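Local coordinates for TetR family transcriptional regulator (Chloroflexus aurantiacus, PDB 3NRG), which probably binds regulatory DNA through a helix-turn-helix domain and acts as a TetR-type transcription factor, at residues F162-N165 against V166-E170; I207-L210 against E211-M214. One frame throughout, in Å; residues are numbered along the deposited sequence.

Contact 1. Residues F162-N165 against V166-E170; sequences FVLN and VVFTE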
ATOM      1  N   PHE A 162      17.558   1.775   2.255  1.00 24.48           N
ATOM      2  CA  PHE A 162      17.152   0.408   2.578  1.00 23.20           C
ATOM      3  C   PHE A 162      16.447   0.358   3.937  1.00 25.81           C
ATOM      4  O   PHE A 162      15.377  -0.236   4.049  1.00 26.07           O
ATOM      5  CB  PHE A 162      18.370  -0.548   2.552  1.00 25.61           C
ATOM      6  CG  PHE A 162      18.167  -1.821   3.342  1.00 26.91           C
ATOM      7  CD1 PHE A 162      17.381  -2.856   2.839  1.00 28.96           C
ATOM      8  CD2 PHE A 162      18.719  -1.968   4.610  1.00 28.34           C
ATOM      9  CE1 PHE A 162      17.159  -4.010   3.587  1.00 29.18           C
ATOM     10  CE2 PHE A 162      18.487  -3.119   5.360  1.00 30.47           C
ATOM     11  CZ  PHE A 162      17.704  -4.131   4.848  1.00 28.46           C
ATOM     12  N   VAL A 163      17.049   0.987   4.963  1.00 21.38           N
ATOM     13  CA  VAL A 163      16.499   1.038   6.330  1.00 20.11           C
ATOM     14  C   VAL A 163      15.141   1.757   6.350  1.00 24.04           C
ATOM     15  O   VAL A 163      14.200   1.260   6.959  1.00 23.22           O
ATOM     16  CB  VAL A 163      17.515   1.664   7.345  1.00 22.98           C
ATOM     17  CG1 VAL A 163      16.907   1.782   8.740  1.00 22.05           C
ATOM     18  CG2 VAL A 163      18.809   0.857   7.391  1.00 23.01           C
ATOM     19  N   LEU A 164      15.033   2.906   5.656  1.00 22.37           N
ATOM     20  CA  LEU A 164      13.776   3.662   5.575  1.00 22.29           C
ATOM     21  C   LEU A 164      12.687   2.848   4.857  1.00 27.87           C
ATOM     22  O   LEU A 164      11.569   2.733   5.366  1.00 27.54           O
ATOM     23  CB  LEU A 164      13.989   5.007   4.862  1.00 22.69           C
ATOM     24  CG  LEU A 164      14.834   6.057   5.610  1.00 27.43           C
ATOM     25  CD1 LEU A 164      15.312   7.134   4.668  1.00 28.29           C
ATOM     26  CD2 LEU A 164      14.059   6.678   6.752  1.00 29.05           C
ATOM     27  N   ASN A 165      13.036   2.233   3.706  1.00 25.42           N
ATOM     28  CA  ASN A 165      12.098   1.434   2.913  1.00 24.80           C
ATOM     29  C   ASN A 165      11.517   0.242   3.682  1.00 28.29           C
ATOM     30  O   ASN A 165      10.308   0.041   3.643  1.00 29.16           O
ATOM     31  CB  ASN A 165      12.735   0.981   1.595  1.00 24.93           C
ATOM     32  CG  ASN A 165      11.760   0.309   0.653  1.00 41.38           C
ATOM     33  OD1 ASN A 165      10.784   0.914   0.185  1.00 34.79           O
ATOM     34  ND2 ASN A 165      12.013  -0.951   0.344  1.00 27.68           N
ATOM     35  N   VAL A 166      12.362  -0.537   4.396  1.00 23.86           N
ATOM     36  CA  VAL A 166      11.878  -1.706   5.160  1.00 23.30           C
ATOM     37  C   VAL A 166      10.989  -1.314   6.340  1.00 26.77           C
ATOM     38  O   VAL A 166      10.013  -1.999   6.622  1.00 26.42           O
ATOM     39  CB  VAL A 166      12.997  -2.715   5.559  1.00 27.72           C
ATOM     40  CG1 VAL A 166      13.654  -3.321   4.323  1.00 28.04           C
ATOM     41  CG2 VAL A 166      14.042  -2.072   6.481  1.00 27.43           C
ATOM     42  N   VAL A 167      11.299  -0.189   6.996  1.00 24.08           N
ATOM     43  CA  VAL A 167      10.506   0.313   8.120  1.00 23.64           C
ATOM     44  C   VAL A 167       9.134   0.775   7.625  1.00 29.48           C
ATOM     45  O   VAL A 167       8.109   0.303   8.130  1.00 30.48           O
ATOM     46  CB  VAL A 167      11.258   1.436   8.891  1.00 26.71           C
ATOM     47  CG1 VAL A 167      10.320   2.184   9.824  1.00 26.33           C
ATOM     48  CG2 VAL A 167      12.450   0.870   9.661  1.00 26.35           C
ATOM     49  N   PHE A 168       9.114   1.646   6.591  1.00 26.19           N
ATOM     50  CA  PHE A 168       7.872   2.177   6.003  1.00 25.99           C
ATOM     51  C   PHE A 168       6.956   1.064   5.444  1.00 29.37           C
ATOM     52  O   PHE A 168       5.733   1.175   5.517  1.00 29.39           O
ATOM     53  CB  PHE A 168       8.196   3.212   4.905  1.00 27.77           C
ATOM     54  CG  PHE A 168       8.427   4.618   5.407  1.00 29.51           C
ATOM     55  CD1 PHE A 168       9.516   4.915   6.218  1.00 32.80           C
ATOM     56  CD2 PHE A 168       7.595   5.660   5.013  1.00 32.18           C
ATOM     57  CE1 PHE A 168       9.736   6.218   6.675  1.00 34.15           C
ATOM     58  CE2 PHE A 168       7.828   6.968   5.453  1.00 35.45           C
ATOM     59  CZ  PHE A 168       8.887   7.236   6.293  1.00 33.65           C
ATOM     60  N   THR A 169       7.553   0.013   4.887  1.00 25.27           N
ATOM     61  CA  THR A 169       6.819  -1.105   4.306  1.00 25.12           C
ATOM     62  C   THR A 169       6.149  -1.977   5.379  1.00 28.75           C
ATOM     63  O   THR A 169       5.042  -2.475   5.155  1.00 28.44           O
ATOM     64  CB  THR A 169       7.769  -1.926   3.408  1.00 29.55           C
ATOM     65  OG1 THR A 169       8.212  -1.098   2.336  1.00 31.86           O
ATOM     66  CG2 THR A 169       7.124  -3.179   2.852  1.00 26.17           C
ATOM     67  N   GLU A 170       6.819  -2.166   6.535  1.00 24.04           N
ATOM     68  CA  GLU A 170       6.361  -3.112   7.547  1.00 23.78           C
ATOM     69  C   GLU A 170       5.689  -2.520   8.790  1.00 28.28           C
ATOM     70  O   GLU A 170       5.056  -3.276   9.535  1.00 29.90           O
ATOM     71  CB  GLU A 170       7.507  -4.051   7.957  1.00 25.50           C
ATOM     72  CG  GLU A 170       8.105  -4.845   6.805  1.00 36.23           C
ATOM     73  CD  GLU A 170       7.238  -5.951   6.228  1.00 55.14           C
ATOM     74  OE1 GLU A 170       6.235  -6.335   6.873  1.00 43.79           O
ATOM     75  OE2 GLU A 170       7.593  -6.464   5.144  1.00 54.63           O
TER
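Thr169 lies one helical turn beyond Asn165 and grips its carbonyl oxygen twice. The setting is the middle of helix 157-179, in the all-helical C-terminal domain of a TetR-family regulator. Thr169 N donates to Asn165 O at 3.0 Å, and Thr169 OG1 donates to the same oxygen at 2.7 Å. The two donors come from opposite faces of the carbonyl plane. The hydroxyl gets there because OG1 stands beside its own backbone N (chi1 -63°), turned back along the helix. An alanine here is likely to leave Asn165 O with the backbone N-H as its one donor from 166-170. The amide of Asn165 turns to another helix, where OD1 is hydrogen-bonded to Ser134.

The packed side carries Leu164 and Phe168. Leu164 is buried among helices 87-104, 124-147 and 196-214, and Phe168 meets Leu91, Leu94 and Leu95 as well as the ring of Phe138. Between the two, Leu164 CD2 stands 4.3 Å from Phe168 CE1. The exposed side is made by Phe162 and Val166. Phe162 also touches Phe135 of helix 124-147. Within 162-170 its ring meets one methyl of Val166 obliquely, with Phe162 CE1 3.6 Å from Val166 CG1.

Contact 2. Residues I207-L210 against E211-M214; sequences IDIL and ERGM
Arg212 folds back over the preceding turn and lays its guanidinium on Asp208 and Ile209. The contact is about two turns of alpha helix, the last part of helix 196-214 in the C-terminal domain of this TetR-family regulator.

Backbone bonds come first. Glu211 N, Arg212 N and Gly213 N donate in turn to the carbonyl oxygens of Ile207, Asp208 and Ile209, four residues back. The shortest is Glu211 N to Ile207 O, at 2.7 Å. The last of the series, Met214 N to Leu210 O, is weak, with an N-H...O angle of 127°.

Contacts of the charged side chains are looser. The bend of the Arg212 chain at chi3 (-63°) brings its guanidinium back toward Asp208, whose carbonyl oxygen lies 3.7 Å from the guanidinium plane, over its centre. Asp208 CB approaches Arg212 NH1, and Ile209 CG1 is 3.8 Å from Arg212 NH2. The carboxylate of Asp208 does not touch the guanidinium, though the opposite charges probably attract. Asp208 OD1 and Glu211 OE1 are 4.3 Å apart, a like-charge pair that is probably eased by the salt bridge from Glu211 OE2 to Arg215.

Apolar packing falls to Leu210 and Met214, a selenomethionine. They lie side by side and point the same way. The extended chain of Met214 carries its CE to 4.0 Å from Leu210 CD2.

Both of these residues are buried against helix 157-179, through Val163, Leu164 and Ala160. Ile207, Glu211 and Met214 also touch helix 87-104, at Arg92, Leu95 and Phe88.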
ATOM      1  N   ILE A 207      10.664   7.402  14.102  1.00 27.23           N
ATOM      2  CA  ILE A 207      11.329   8.573  13.514  1.00 27.51           C
ATOM      3  C   ILE A 207      12.510   9.042  14.388  1.00 32.12           C
ATOM      4  O   ILE A 207      13.575   9.353  13.848  1.00 32.86           O
ATOM      5  CB  ILE A 207      10.301   9.712  13.204  1.00 31.05           C
ATOM      6  CG1 ILE A 207       9.221   9.246  12.178  1.00 31.11           C
ATOM      7  CG2 ILE A 207      10.994  11.004  12.742  1.00 32.70           C
ATOM      8  CD1 ILE A 207       9.756   8.789  10.745  1.00 34.58           C
ATOM      9  N   ASP A 208      12.343   9.019  15.739  1.00 27.72           N
ATOM     10  CA  ASP A 208      13.408   9.402  16.683  1.00 27.43           C
ATOM     11  C   ASP A 208      14.648   8.525  16.509  1.00 30.30           C
ATOM     12  O   ASP A 208      15.766   9.041  16.515  1.00 31.55           O
ATOM     13  CB  ASP A 208      12.908   9.333  18.143  1.00 29.57           C
ATOM     14  CG  ASP A 208      11.881  10.391  18.521  1.00 39.51           C
ATOM     15  OD1 ASP A 208      11.638  11.304  17.703  1.00 39.25           O
ATOM     16  OD2 ASP A 208      11.323  10.303  19.639  1.00 47.12           O
ATOM     17  N   ILE A 209      14.450   7.198  16.333  1.00 24.77           N
ATOM     18  CA  ILE A 209      15.547   6.249  16.126  1.00 24.08           C
ATOM     19  C   ILE A 209      16.284   6.564  14.813  1.00 28.68           C
ATOM     20  O   ILE A 209      17.515   6.680  14.811  1.00 29.03           O
ATOM     21  CB  ILE A 209      15.038   4.772  16.192  1.00 26.76           C
ATOM     22  CG1 ILE A 209      14.494   4.438  17.609  1.00 27.26           C
ATOM     23  CG2 ILE A 209      16.153   3.767  15.765  1.00 27.04           C
ATOM     24  CD1 ILE A 209      13.519   3.224  17.664  1.00 31.68           C
ATOM     25  N   LEU A 210      15.523   6.778  13.715  1.00 24.75           N
ATOM     26  CA  LEU A 210      16.093   7.094  12.400  1.00 24.46           C
ATOM     27  C   LEU A 210      16.782   8.463  12.395  1.00 29.52           C
ATOM     28  O   LEU A 210      17.834   8.621  11.767  1.00 29.89           O
ATOM     29  CB  LEU A 210      15.010   7.034  11.310  1.00 24.05           C
ATOM     30  CG  LEU A 210      14.306   5.670  11.115  1.00 27.73           C
ATOM     31  CD1 LEU A 210      13.055   5.824  10.291  1.00 27.20           C
ATOM     32  CD2 LEU A 210      15.237   4.643  10.485  1.00 29.59           C
ATOM     33  N   GLU A 211      16.211   9.441  13.137  1.00 25.72           N
ATOM     34  CA  GLU A 211      16.767  10.788  13.251  1.00 25.58           C
ATOM     35  C   GLU A 211      18.124  10.771  13.966  1.00 31.17           C
ATOM     36  O   GLU A 211      19.097  11.307  13.434  1.00 32.11           O
ATOM     37  CB  GLU A 211      15.779  11.723  13.966  1.00 26.78           C
ATOM     38  CG  GLU A 211      16.204  13.182  13.971  1.00 32.45           C
ATOM     39  CD  GLU A 211      15.279  14.111  14.728  1.00 50.98           C
ATOM     40  OE1 GLU A 211      14.634  13.655  15.700  1.00 45.44           O
ATOM     41  OE2 GLU A 211      15.243  15.313  14.384  1.00 50.95           O
ATOM     42  N   ARG A 212      18.201  10.120  15.150  1.00 27.37           N
ATOM     43  CA  ARG A 212      19.456  10.024  15.910  1.00 27.41           C
ATOM     44  C   ARG A 212      20.523   9.251  15.127  1.00 31.58           C
ATOM     45  O   ARG A 212      21.709   9.578  15.206  1.00 33.30           O
ATOM     46  CB  ARG A 212      19.230   9.367  17.281  1.00 25.97           C
ATOM     47  CG  ARG A 212      18.427  10.211  18.259  1.00 30.12           C
ATOM     48  CD  ARG A 212      18.453   9.622  19.661  1.00 38.49           C
ATOM     49  NE  ARG A 212      17.833   8.295  19.718  1.00 43.89           N
ATOM     50  CZ  ARG A 212      16.570   8.077  20.074  1.00 54.25           C
ATOM     51  NH1 ARG A 212      15.787   9.092  20.421  1.00 44.54           N
ATOM     52  NH2 ARG A 212      16.084   6.842  20.095  1.00 31.45           N
ATOM     53  N   GLY A 213      20.089   8.246  14.376  1.00 25.78           N
ATOM     54  CA  GLY A 213      20.985   7.405  13.597  1.00 24.85           C
ATOM     55  C   GLY A 213      21.544   8.048  12.342  1.00 27.06           C
ATOM     56  O   GLY A 213      22.636   7.680  11.898  1.00 27.52           O
HETATM   57  N   MSE A 214      20.803   9.010  11.748  1.00 20.94           N
HETATM   58  CA  MSE A 214      21.199   9.615  10.462  1.00 18.89           C
HETATM   59  C   MSE A 214      21.593  11.090  10.530  1.00 30.40           C
HETATM   60  O   MSE A 214      22.425  11.524   9.726  1.00 31.84           O
HETATM   61  CB  MSE A 214      20.106   9.415   9.406  1.00 17.70           C
HETATM   62  CG  MSE A 214      19.827   7.976   9.109  1.00 19.72           C
HETATM   63 SE   MSE A 214      18.424   7.764   7.819  0.75 21.54          SE
HETATM   64  CE  MSE A 214      18.151   5.864   8.028  1.00 17.23           C
TER

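Both contacts are single-helix turns in the C-terminal domain, and their helices pack directly on each other. The centre of contact 1 is about 13 Å from the centre of the chain and that of contact 2 about 24 Å, yet contact 2 is the more buried. Contact 1 is a surface contact with Leu164 as its one buried residue; contact 2 has Ile207, Leu210 and Met214 inside. The two meet where Val163 CG1 is 3.7 Å from Leu210 CD2. Helix 87-104 borders both, touching Leu164 and Phe168 in one and Ile207 and Met214 in the other. The outer sides differ: contact 1 presents Phe162 and Val166, whereas contact 2 sets Asp208, Glu211 and Arg212 beside the exposed Ile209.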